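Local coordinates for protein branched-chain-amino-acid aminotransferase (Pseudomonas sp. UW4, PDB 6JIF) that catalyses the reversible, pyridoxal-5'-phosphate-dependent transfer of the amino group between branched-chain amino acids and a 2-oxo acid, typically 2-oxoglutarate, at residues 185-190 with 224-230; 234-238 with 288-294; 274-279 with 349-355. One frame throughout, in Å; residues are numbered along the deposited sequence.

Contact 1: 185-190 with 224-230; sequences HNFQIS and FADAIYL
Two phenylalanine rings, one from strand 185-189 and the other from the loop leading into strand 227-230, each have one face covered by a carbon of the other segment. Ala225 CB lies over one face of the Phe187 ring, 4.0 Å from its centroid, a CH-pi contact displaced toward the rim. Gln188 CB does the same to the Phe224 ring, while Asn186 CB comes in at that ring's edge. With CG of Gln188 anti to the backbone N (chi1 -174°) and the chain extended beyond it, the side chain crosses the Phe224 ring at about a right angle, and its NE2 goes on to a hydrogen bond with Asp316. Ile228 reaches Phe187 CB with its CD1, and its CG2 presses on Ile189 CD1 at 3.5 Å, a tight pair. Between these two layers of side chains runs the parallel backbone pairing: Ala225 N to Asn186 O, Gln188 N to Asp226 O at 3.2 Å, Ile228 N to Gln188 O, Ser190 N to Ile228 O. Helix 206-221 connects the two strands in a beta-alpha-beta crossover and packs on Gln188 and Ser190. The chemistry implies division of labour: backbone bonds fix the parallel register, and aliphatic carbons and rings pack on both faces.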
loop_
_atom_site.group_PDB
_atom_site.type_symbol
_atom_site.label_atom_id
_atom_site.label_comp_id
_atom_site.label_asym_id
_atom_site.label_seq_id
_atom_site.Cartn_x
_atom_site.Cartn_y
_atom_site.Cartn_z
ATOM N N HIS B 185 -13.353 -5.176 -25.039
ATOM C CA HIS B 185 -12.024 -5.599 -24.626
ATOM C C HIS B 185 -12.184 -6.871 -23.841
ATOM O O HIS B 185 -13.216 -7.058 -23.193
ATOM C CB HIS B 185 -11.357 -4.574 -23.688
ATOM C CG HIS B 185 -11.325 -3.223 -24.270
ATOM N ND1 HIS B 185 -10.227 -2.726 -24.927
ATOM C CD2 HIS B 185 -12.302 -2.303 -24.417
ATOM C CE1 HIS B 185 -10.514 -1.542 -25.427
ATOM N NE2 HIS B 185 -11.769 -1.261 -25.130
ATOM N N ASN B 186 -11.150 -7.717 -23.880
ATOM C CA ASN B 186 -11.116 -8.982 -23.134
ATOM C C ASN B 186 -10.306 -8.820 -21.854
ATOM O O ASN B 186 -9.270 -8.142 -21.860
ATOM C CB ASN B 186 -10.534 -10.135 -23.957
ATOM C CG ASN B 186 -11.379 -10.418 -25.186
ATOM O OD1 ASN B 186 -12.572 -10.168 -25.193
ATOM N ND2 ASN B 186 -10.751 -10.939 -26.244
ATOM N N PHE B 187 -10.778 -9.463 -20.774
ATOM C CA PHE B 187 -10.097 -9.421 -19.468
ATOM C C PHE B 187 -9.920 -10.838 -18.959
ATOM O O PHE B 187 -10.613 -11.752 -19.417
ATOM C CB PHE B 187 -10.879 -8.577 -18.430
ATOM C CG PHE B 187 -11.049 -7.116 -18.817
ATOM C CD1 PHE B 187 -11.993 -6.745 -19.734
ATOM C CD2 PHE B 187 -10.235 -6.136 -18.237
ATOM C CE1 PHE B 187 -12.162 -5.382 -20.082
ATOM C CE2 PHE B 187 -10.387 -4.831 -18.566
ATOM C CZ PHE B 187 -11.368 -4.444 -19.516
ATOM N N GLN B 188 -8.985 -11.032 -18.009
ATOM C CA GLN B 188 -8.632 -12.355 -17.491
ATOM C C GLN B 188 -8.809 -12.424 -15.976
ATOM O O GLN B 188 -8.311 -11.557 -15.258
ATOM C CB GLN B 188 -7.185 -12.682 -17.807
ATOM C CG GLN B 188 -6.803 -14.096 -17.419
ATOM C CD GLN B 188 -5.363 -14.358 -17.668
ATOM O OE1 GLN B 188 -4.478 -13.655 -17.182
ATOM N NE2 GLN B 188 -5.096 -15.389 -18.472
ATOM N N ILE B 189 -9.495 -13.450 -15.487
ATOM C CA ILE B 189 -9.572 -13.622 -14.013
ATOM C C ILE B 189 -8.181 -13.828 -13.443
ATOM O O ILE B 189 -7.366 -14.573 -13.982
ATOM C CB ILE B 189 -10.494 -14.799 -13.641
ATOM C CG1 ILE B 189 -11.932 -14.491 -14.039
ATOM C CG2 ILE B 189 -10.395 -15.148 -12.138
ATOM C CD1 ILE B 189 -12.471 -13.118 -13.628
ATOM N N SER B 190 -7.894 -13.165 -12.311
ATOM C CA SER B 190 -6.602 -13.318 -11.664
ATOM C C SER B 190 -6.724 -14.199 -10.427
ATOM O O SER B 190 -7.761 -14.231 -9.769
ATOM C CB SER B 190 -6.052 -11.949 -11.248
ATOM O OG SER B 190 -4.816 -12.104 -10.552
ATOM N N PHE B 224 -4.303 -9.630 -22.367
ATOM C CA PHE B 224 -5.607 -9.147 -21.944
ATOM C C PHE B 224 -5.509 -7.689 -21.521
ATOM O O PHE B 224 -4.438 -7.192 -21.167
ATOM C CB PHE B 224 -6.152 -9.996 -20.774
ATOM C CG PHE B 224 -6.440 -11.417 -21.205
ATOM C CD1 PHE B 224 -7.644 -11.726 -21.825
ATOM C CD2 PHE B 224 -5.510 -12.415 -21.008
ATOM C CE1 PHE B 224 -7.902 -12.999 -22.290
ATOM C CE2 PHE B 224 -5.788 -13.719 -21.414
ATOM C CZ PHE B 224 -7.004 -13.993 -22.055
ATOM N N ALA B 225 -6.663 -7.019 -21.548
ATOM C CA ALA B 225 -6.659 -5.603 -21.184
ATOM C C ALA B 225 -6.285 -5.402 -19.714
ATOM O O ALA B 225 -5.581 -4.434 -19.394
ATOM C CB ALA B 225 -8.011 -4.939 -21.511
ATOM N N ASP B 226 -6.741 -6.279 -18.816
ATOM C CA ASP B 226 -6.382 -6.187 -17.398
ATOM C C ASP B 226 -6.828 -7.465 -16.710
ATOM O O ASP B 226 -7.412 -8.359 -17.319
ATOM C CB ASP B 226 -6.998 -4.941 -16.728
ATOM C CG ASP B 226 -6.106 -4.348 -15.606
ATOM O OD1 ASP B 226 -5.375 -5.060 -14.870
ATOM O OD2 ASP B 226 -6.153 -3.121 -15.437
ATOM N N ALA B 227 -6.523 -7.534 -15.414
ATOM C CA ALA B 227 -6.964 -8.603 -14.536
ATOM C C ALA B 227 -8.309 -8.234 -13.936
ATOM O O ALA B 227 -8.604 -7.062 -13.709
ATOM C CB ALA B 227 -5.954 -8.816 -13.409
ATOM N N ILE B 228 -9.114 -9.245 -13.682
ATOM C CA ILE B 228 -10.339 -9.088 -12.907
ATOM C C ILE B 228 -10.105 -9.807 -11.583
ATOM O O ILE B 228 -9.561 -10.915 -11.559
ATOM C CB ILE B 228 -11.570 -9.638 -13.653
ATOM C CG1 ILE B 228 -11.965 -8.688 -14.780
ATOM C CG2 ILE B 228 -12.755 -9.758 -12.701
ATOM C CD1 ILE B 228 -13.090 -9.220 -15.696
ATOM N N TYR B 229 -10.487 -9.157 -10.494
ATOM C CA TYR B 229 -10.278 -9.630 -9.118
ATOM C C TYR B 229 -11.590 -10.158 -8.583
ATOM O O TYR B 229 -12.644 -9.512 -8.754
ATOM C CB TYR B 229 -9.759 -8.503 -8.214
ATOM C CG TYR B 229 -8.452 -7.986 -8.728
ATOM C CD1 TYR B 229 -7.291 -8.676 -8.442
ATOM C CD2 TYR B 229 -8.398 -6.863 -9.583
ATOM C CE1 TYR B 229 -6.072 -8.244 -8.950
ATOM C CE2 TYR B 229 -7.182 -6.418 -10.124
ATOM C CZ TYR B 229 -6.026 -7.143 -9.811
ATOM O OH TYR B 229 -4.807 -6.732 -10.304
ATOM N N LEU B 230 -11.505 -11.329 -7.947
ATOM C CA LEU B 230 -12.620 -11.976 -7.277
ATOM C C LEU B 230 -12.568 -11.679 -5.785
ATOM O O LEU B 230 -11.556 -11.213 -5.258
ATOM C CB LEU B 230 -12.597 -13.507 -7.518
ATOM C CG LEU B 230 -12.603 -13.903 -9.015
ATOM C CD1 LEU B 230 -12.779 -15.386 -9.076
ATOM C CD2 LEU B 230 -13.713 -13.240 -9.837
HETATM O O HOH W 1 -8.916 -12.515 -7.821
#

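Contact 2: 234-238 with 288-294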
loop_
_atom_site.group_PDB
_atom_site.type_symbol
_atom_site.label_atom_id
_atom_site.label_comp_id
_atom_site.label_asym_id
_atom_site.label_seq_id
_atom_site.Cartn_x
_atom_site.Cartn_y
_atom_site.Cartn_z
ATOM N N THR B 234 -13.073 -16.214 -1.024
ATOM C CA THR B 234 -13.489 -17.459 -1.690
ATOM C C THR B 234 -13.176 -17.539 -3.166
ATOM O O THR B 234 -13.269 -18.643 -3.732
ATOM C CB THR B 234 -15.008 -17.729 -1.516
ATOM O OG1 THR B 234 -15.781 -16.782 -2.251
ATOM C CG2 THR B 234 -15.415 -17.624 -0.052
ATOM N N HIS B 235 -12.890 -16.423 -3.828
ATOM C CA HIS B 235 -12.663 -16.413 -5.269
ATOM C C HIS B 235 -13.824 -17.091 -5.976
ATOM O O HIS B 235 -13.665 -17.820 -6.966
ATOM C CB HIS B 235 -11.331 -17.041 -5.640
ATOM C CG HIS B 235 -10.196 -16.101 -5.413
ATOM N ND1 HIS B 235 -9.356 -15.684 -6.416
ATOM C CD2 HIS B 235 -9.770 -15.479 -4.286
ATOM C CE1 HIS B 235 -8.478 -14.816 -5.930
ATOM N NE2 HIS B 235 -8.687 -14.697 -4.638
ATOM N N THR B 236 -15.023 -16.720 -5.545
ATOM C CA THR B 236 -16.218 -17.140 -6.272
ATOM C C THR B 236 -17.027 -15.998 -6.873
ATOM O O THR B 236 -17.952 -16.276 -7.647
ATOM C CB THR B 236 -17.135 -17.978 -5.362
ATOM O OG1 THR B 236 -17.553 -17.214 -4.225
ATOM C CG2 THR B 236 -16.408 -19.254 -4.957
ATOM N N LYS B 237 -16.715 -14.746 -6.540
ATOM C CA LYS B 237 -17.550 -13.597 -6.913
ATOM C C LYS B 237 -16.692 -12.480 -7.493
ATOM O O LYS B 237 -15.618 -12.193 -6.976
ATOM C CB LYS B 237 -18.325 -13.079 -5.657
ATOM C CG LYS B 237 -19.400 -14.023 -5.167
ATOM C CD LYS B 237 -19.881 -13.679 -3.723
ATOM C CE LYS B 237 -18.783 -13.910 -2.713
ATOM N NZ LYS B 237 -19.268 -13.980 -1.265
ATOM N N ILE B 238 -17.156 -11.842 -8.572
ATOM C CA ILE B 238 -16.412 -10.717 -9.147
ATOM C C ILE B 238 -16.447 -9.519 -8.215
ATOM O O ILE B 238 -17.497 -9.164 -7.673
ATOM C CB ILE B 238 -17.025 -10.336 -10.504
ATOM C CG1 ILE B 238 -16.819 -11.500 -11.469
ATOM C CG2 ILE B 238 -16.402 -9.027 -11.079
ATOM C CD1 ILE B 238 -17.523 -11.324 -12.819
ATOM N N ASP B 288 -24.265 -10.170 -5.154
ATOM C CA ASP B 288 -23.198 -11.139 -5.432
ATOM C C ASP B 288 -23.237 -11.486 -6.913
ATOM O O ASP B 288 -24.283 -11.892 -7.437
ATOM C CB ASP B 288 -23.382 -12.413 -4.621
ATOM C CG ASP B 288 -23.113 -12.225 -3.143
ATOM O OD1 ASP B 288 -22.401 -11.258 -2.780
ATOM O OD2 ASP B 288 -23.577 -13.090 -2.350
ATOM N N VAL B 289 -22.100 -11.334 -7.577
ATOM C CA VAL B 289 -21.938 -11.624 -9.001
ATOM C C VAL B 289 -21.041 -12.865 -9.086
ATOM O O VAL B 289 -19.812 -12.784 -8.992
ATOM C CB VAL B 289 -21.355 -10.419 -9.753
ATOM C CG1 VAL B 289 -21.148 -10.746 -11.246
ATOM C CG2 VAL B 289 -22.322 -9.111 -9.689
ATOM N N PHE B 290 -21.644 -14.037 -9.251
ATOM C CA PHE B 290 -20.864 -15.274 -9.258
ATOM C C PHE B 290 -20.087 -15.493 -10.555
ATOM O O PHE B 290 -20.619 -15.350 -11.668
ATOM C CB PHE B 290 -21.808 -16.432 -8.972
ATOM C CG PHE B 290 -22.271 -16.449 -7.536
ATOM C CD1 PHE B 290 -21.408 -16.897 -6.519
ATOM C CD2 PHE B 290 -23.541 -16.053 -7.188
ATOM C CE1 PHE B 290 -21.829 -16.902 -5.171
ATOM C CE2 PHE B 290 -23.978 -16.038 -5.834
ATOM C CZ PHE B 290 -23.130 -16.480 -4.842
ATOM N N ILE B 291 -18.825 -15.920 -10.416
ATOM C CA ILE B 291 -18.002 -16.103 -11.635
ATOM C C ILE B 291 -18.417 -17.354 -12.417
ATOM O O ILE B 291 -18.141 -17.439 -13.628
ATOM C CB ILE B 291 -16.506 -16.122 -11.253
ATOM C CG1 ILE B 291 -15.604 -16.063 -12.496
ATOM C CG2 ILE B 291 -16.184 -17.402 -10.417
ATOM C CD1 ILE B 291 -15.883 -14.907 -13.457
ATOM N N ASP B 292 -19.098 -18.315 -11.768
ATOM C CA ASP B 292 -19.630 -19.490 -12.452
ATOM C C ASP B 292 -20.992 -19.204 -13.119
ATOM O O ASP B 292 -21.570 -20.106 -13.734
ATOM C CB ASP B 292 -19.752 -20.679 -11.479
ATOM C CG ASP B 292 -20.600 -20.347 -10.197
ATOM O OD1 ASP B 292 -20.137 -19.480 -9.364
ATOM O OD2 ASP B 292 -21.690 -20.994 -10.007
ATOM N N LYS B 293 -21.467 -17.974 -13.108
ATOM C CA LYS B 293 -22.765 -17.631 -13.710
ATOM C C LYS B 293 -22.658 -16.474 -14.680
ATOM O O LYS B 293 -23.567 -15.635 -14.744
ATOM C CB LYS B 293 -23.807 -17.339 -12.616
ATOM C CG LYS B 293 -24.123 -18.579 -11.732
ATOM C CD LYS B 293 -24.732 -19.723 -12.495
ATOM C CE LYS B 293 -26.087 -19.439 -13.086
ATOM N NZ LYS B 293 -27.106 -19.157 -12.069
ATOM N N LEU B 294 -21.555 -16.397 -15.473
ATOM C CA LEU B 294 -21.446 -15.280 -16.417
ATOM C C LEU B 294 -22.570 -15.297 -17.440
ATOM O O LEU B 294 -22.916 -14.250 -17.987
ATOM C CB LEU B 294 -20.097 -15.316 -17.150
ATOM C CG LEU B 294 -18.937 -15.130 -16.166
ATOM C CD1 LEU B 294 -17.647 -14.989 -16.961
ATOM C CD2 LEU B 294 -19.162 -13.906 -15.387
HETATM O O HOH W 2 -20.863 -11.684 -0.521
HETATM O O HOH W 3 -19.860 -9.816 -6.402
#
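The turn that leads into strand 238-241 is fastened here to the loop between strands 284-287 and 297-304, the two sharing one isolated backbone bridge, Lys237 with Phe290. On one side of the pair Ile291 N donates to Thr236 O at 2.9 Å, nearly straight at the hydrogen (170°) though the donor is tilted from the carbonyl plane; on the other, Ile238 N donates to Val289 O. Val289 O also receives a CA-H...O contact from Lys237 CA, 3.2 Å away. A water extends the link, accepting from Val289 N and donating to Ile238 O.

The Lys237 chain runs side by side with Phe290, pointing the same way, and its CG lies 3.8 Å from Phe290 CD1. Lys237 CD lies against the carboxylate of Asp288, 3.6 Å from Asp288 CG, and the bend at chi3 (-67°) turns CE and NZ away from the line of the chain. The charges do not meet directly: Lys237 NZ stays 4.4 Å from Asp288 OD1, and a water accepts from NZ and donates to OD1. On the buried side Ile238 CD1 touches Val289 CG1, Ile291 CD1 and Leu294 CD2, each at 4.0 Å, crossing Ile291 and Leu294 at about a right angle. Strand 227-230 adds Ile228 and Leu230 to this apolar cluster, while Asp231 accepts from the backbone N of Thr236 and of Lys237.

The chemistry is thus graded from inside to outside. Methyl groups close the inner side, two direct bonds set the backbone spacing, and toward the surface a water bridges the two opposite charges, an attraction likely to be softened by solvent and to fix the lysine end less firmly than its aliphatic stem.

Contact 3: 274-279 with 349-355; sequences ELAKTR and IEAPAGW
The last turn of helix 267-278 meets an irregular loop that ends in a type II beta turn, Pro352 to Trp355; Gly354 takes the positive phi of that turn. Leu275 and Pro352 make the nearest backbone approach, 8.3 Å between their CA atoms, so no backbone-to-backbone bond forms, and side chains do the reaching, one of them to a backbone carbonyl. Arg279, just past the helix, grips that carbonyl end-on: NH1 donates to Glu350 O at 2.9 Å, nearly along the C=O axis, and NH2 donates to the same oxygen at 3.1 Å from above the carbonyl plane. That oxygen lies only 3° out of the guanidinium plane, and Ile349 CG2 sits at the guanidinium edge. Leu275 CG meets Trp355 CH2 at 3.7 Å, its CD2 touches Pro352 CG, and Pro352 CG in turn lies over the centre of the Trp355 ring. Glu274 CB comes at the indole edge; its OE1 pairs with Arg95, which also makes a cation-pi contact with Trp355. Replacing Trp355 with an alanine would probably strip Leu275 and Pro352 of their shared apolar partner and leave Arg95 without its cation-pi mate. An arginine just past a helix end, bound to a loop carbonyl, here joins helix 267-278 to the turn entering strand 356-358.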
loop_
_atom_site.group_PDB
_atom_site.type_symbol
_atom_site.label_atom_id
_atom_site.label_comp_id
_atom_site.label_asym_id
_atom_site.label_seq_id
_atom_site.Cartn_x
_atom_site.Cartn_y
_atom_site.Cartn_z
ATOM N N GLU B 274 -27.590 5.803 -10.493
ATOM C CA GLU B 274 -28.598 6.856 -10.382
ATOM C C GLU B 274 -29.226 7.169 -11.738
ATOM O O GLU B 274 -30.440 7.371 -11.831
ATOM C CB GLU B 274 -27.974 8.098 -9.727
ATOM C CG GLU B 274 -27.829 7.807 -8.189
ATOM C CD GLU B 274 -26.953 8.732 -7.311
ATOM O OE1 GLU B 274 -25.967 9.343 -7.765
ATOM O OE2 GLU B 274 -27.241 8.761 -6.079
ATOM N N LEU B 275 -28.431 7.185 -12.817
ATOM C CA LEU B 275 -29.022 7.479 -14.121
ATOM C C LEU B 275 -29.885 6.320 -14.585
ATOM O O LEU B 275 -30.948 6.529 -15.152
ATOM C CB LEU B 275 -27.952 7.791 -15.166
ATOM C CG LEU B 275 -27.216 9.115 -14.931
ATOM C CD1 LEU B 275 -25.981 9.125 -15.835
ATOM C CD2 LEU B 275 -28.124 10.341 -15.193
ATOM N N ALA B 276 -29.435 5.083 -14.335
ATOM C CA ALA B 276 -30.231 3.916 -14.668
ATOM C C ALA B 276 -31.585 3.985 -13.986
ATOM O O ALA B 276 -32.614 3.749 -14.615
ATOM C CB ALA B 276 -29.477 2.628 -14.226
ATOM N N LYS B 277 -31.600 4.306 -12.680
ATOM C CA LYS B 277 -32.855 4.301 -11.932
ATOM C C LYS B 277 -33.736 5.485 -12.275
ATOM O O LYS B 277 -34.959 5.336 -12.382
ATOM C CB LYS B 277 -32.584 4.306 -10.437
ATOM C CG LYS B 277 -32.151 2.978 -9.879
ATOM C CD LYS B 277 -32.115 3.131 -8.307
ATOM C CE LYS B 277 -31.133 2.162 -7.621
ATOM N NZ LYS B 277 -30.864 2.585 -6.200
ATOM N N THR B 278 -33.162 6.686 -12.347
ATOM C CA THR B 278 -33.977 7.887 -12.421
ATOM C C THR B 278 -34.098 8.471 -13.827
ATOM O O THR B 278 -34.916 9.381 -14.028
ATOM C CB THR B 278 -33.440 8.963 -11.476
ATOM O OG1 THR B 278 -32.181 9.423 -11.973
ATOM C CG2 THR B 278 -33.203 8.336 -10.104
ATOM N N ARG B 279 -33.265 8.052 -14.776
ATOM C CA ARG B 279 -33.366 8.604 -16.121
ATOM C C ARG B 279 -33.617 7.570 -17.212
ATOM O O ARG B 279 -34.153 7.930 -18.277
ATOM C CB ARG B 279 -32.104 9.446 -16.453
ATOM C CG ARG B 279 -32.002 10.767 -15.637
ATOM C CD ARG B 279 -33.060 11.750 -16.047
ATOM N NE ARG B 279 -32.810 13.019 -15.348
ATOM C CZ ARG B 279 -31.974 13.960 -15.786
ATOM N NH1 ARG B 279 -31.339 13.798 -16.924
ATOM N NH2 ARG B 279 -31.790 15.083 -15.073
ATOM N N ILE B 349 -26.974 16.918 -21.895
ATOM C CA ILE B 349 -28.161 16.378 -21.229
ATOM C C ILE B 349 -28.182 17.021 -19.850
ATOM O O ILE B 349 -27.163 17.026 -19.154
ATOM C CB ILE B 349 -28.110 14.839 -21.088
ATOM C CG1 ILE B 349 -28.149 14.133 -22.456
ATOM C CG2 ILE B 349 -29.268 14.299 -20.159
ATOM C CD1 ILE B 349 -27.778 12.601 -22.394
ATOM N N GLU B 350 -29.335 17.555 -19.462
ATOM C CA GLU B 350 -29.418 18.237 -18.191
ATOM C C GLU B 350 -29.108 17.271 -17.070
ATOM O O GLU B 350 -29.675 16.172 -17.011
ATOM C CB GLU B 350 -30.796 18.875 -18.014
ATOM C CG GLU B 350 -30.933 19.646 -16.708
ATOM C CD GLU B 350 -32.318 20.242 -16.499
ATOM O OE1 GLU B 350 -33.189 20.138 -17.381
ATOM O OE2 GLU B 350 -32.500 20.899 -15.453
ATOM N N ALA B 351 -28.246 17.716 -16.115
ATOM C CA ALA B 351 -27.779 16.812 -15.078
ATOM C C ALA B 351 -28.766 16.692 -13.925
ATOM O O ALA B 351 -29.569 17.603 -13.667
ATOM C CB ALA B 351 -26.446 17.284 -14.487
ATOM N N PRO B 352 -28.696 15.587 -13.190
ATOM C CA PRO B 352 -29.390 15.512 -11.906
ATOM C C PRO B 352 -28.925 16.602 -10.964
ATOM O O PRO B 352 -27.823 17.142 -11.082
ATOM C CB PRO B 352 -28.973 14.138 -11.360
ATOM C CG PRO B 352 -28.652 13.313 -12.602
ATOM C CD PRO B 352 -27.995 14.325 -13.512
ATOM N N ALA B 353 -29.777 16.876 -9.990
ATOM C CA ALA B 353 -29.548 17.952 -9.043
ATOM C C ALA B 353 -28.225 17.778 -8.318
ATOM O O ALA B 353 -27.890 16.679 -7.850
ATOM C CB ALA B 353 -30.673 17.978 -8.023
ATOM N N GLY B 354 -27.449 18.851 -8.293
ATOM C CA GLY B 354 -26.242 18.890 -7.496
ATOM C C GLY B 354 -25.017 18.222 -8.093
ATOM O O GLY B 354 -23.934 18.345 -7.513
ATOM N N TRP B 355 -25.126 17.584 -9.256
ATOM C CA TRP B 355 -23.997 16.852 -9.821
ATOM C C TRP B 355 -22.926 17.772 -10.409
ATOM O O TRP B 355 -21.741 17.422 -10.424
ATOM C CB TRP B 355 -24.497 15.925 -10.923
ATOM C CG TRP B 355 -25.157 14.695 -10.429
ATOM C CD1 TRP B 355 -25.773 14.495 -9.226
ATOM C CD2 TRP B 355 -25.229 13.439 -11.132
ATOM N NE1 TRP B 355 -26.235 13.213 -9.151
ATOM C CE2 TRP B 355 -25.949 12.560 -10.332
ATOM C CE3 TRP B 355 -24.808 13.024 -12.392
ATOM C CZ2 TRP B 355 -26.198 11.230 -10.719
ATOM C CZ3 TRP B 355 -25.098 11.726 -12.798
ATOM C CH2 TRP B 355 -25.778 10.851 -11.948
#

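Overall arrangement
From the N terminus, contact 1 comes first: strand 185-189 leaves, helix 206-221 passes, and strand 227-230 then runs parallel beside the first, closing a short loop. Contact 2 opens only afterwards and shuts a longer loop, from 234-238 to 288-294. Contact 3 begins within that loop at 274-279 and ends near the C terminus at 349-355, so contacts 2 and 3 cross. Contacts 1 and 2 are neighbours that touch, with Leu230 packing on the 234-238 turn and Ile189 on Ile291, so that the strand pair and the two loops beside it pack as one apolar patch. Contact 3 stands about 30 Å from both, centre to centre, and ties helix 267-278 to the segment entering the antiparallel sheet.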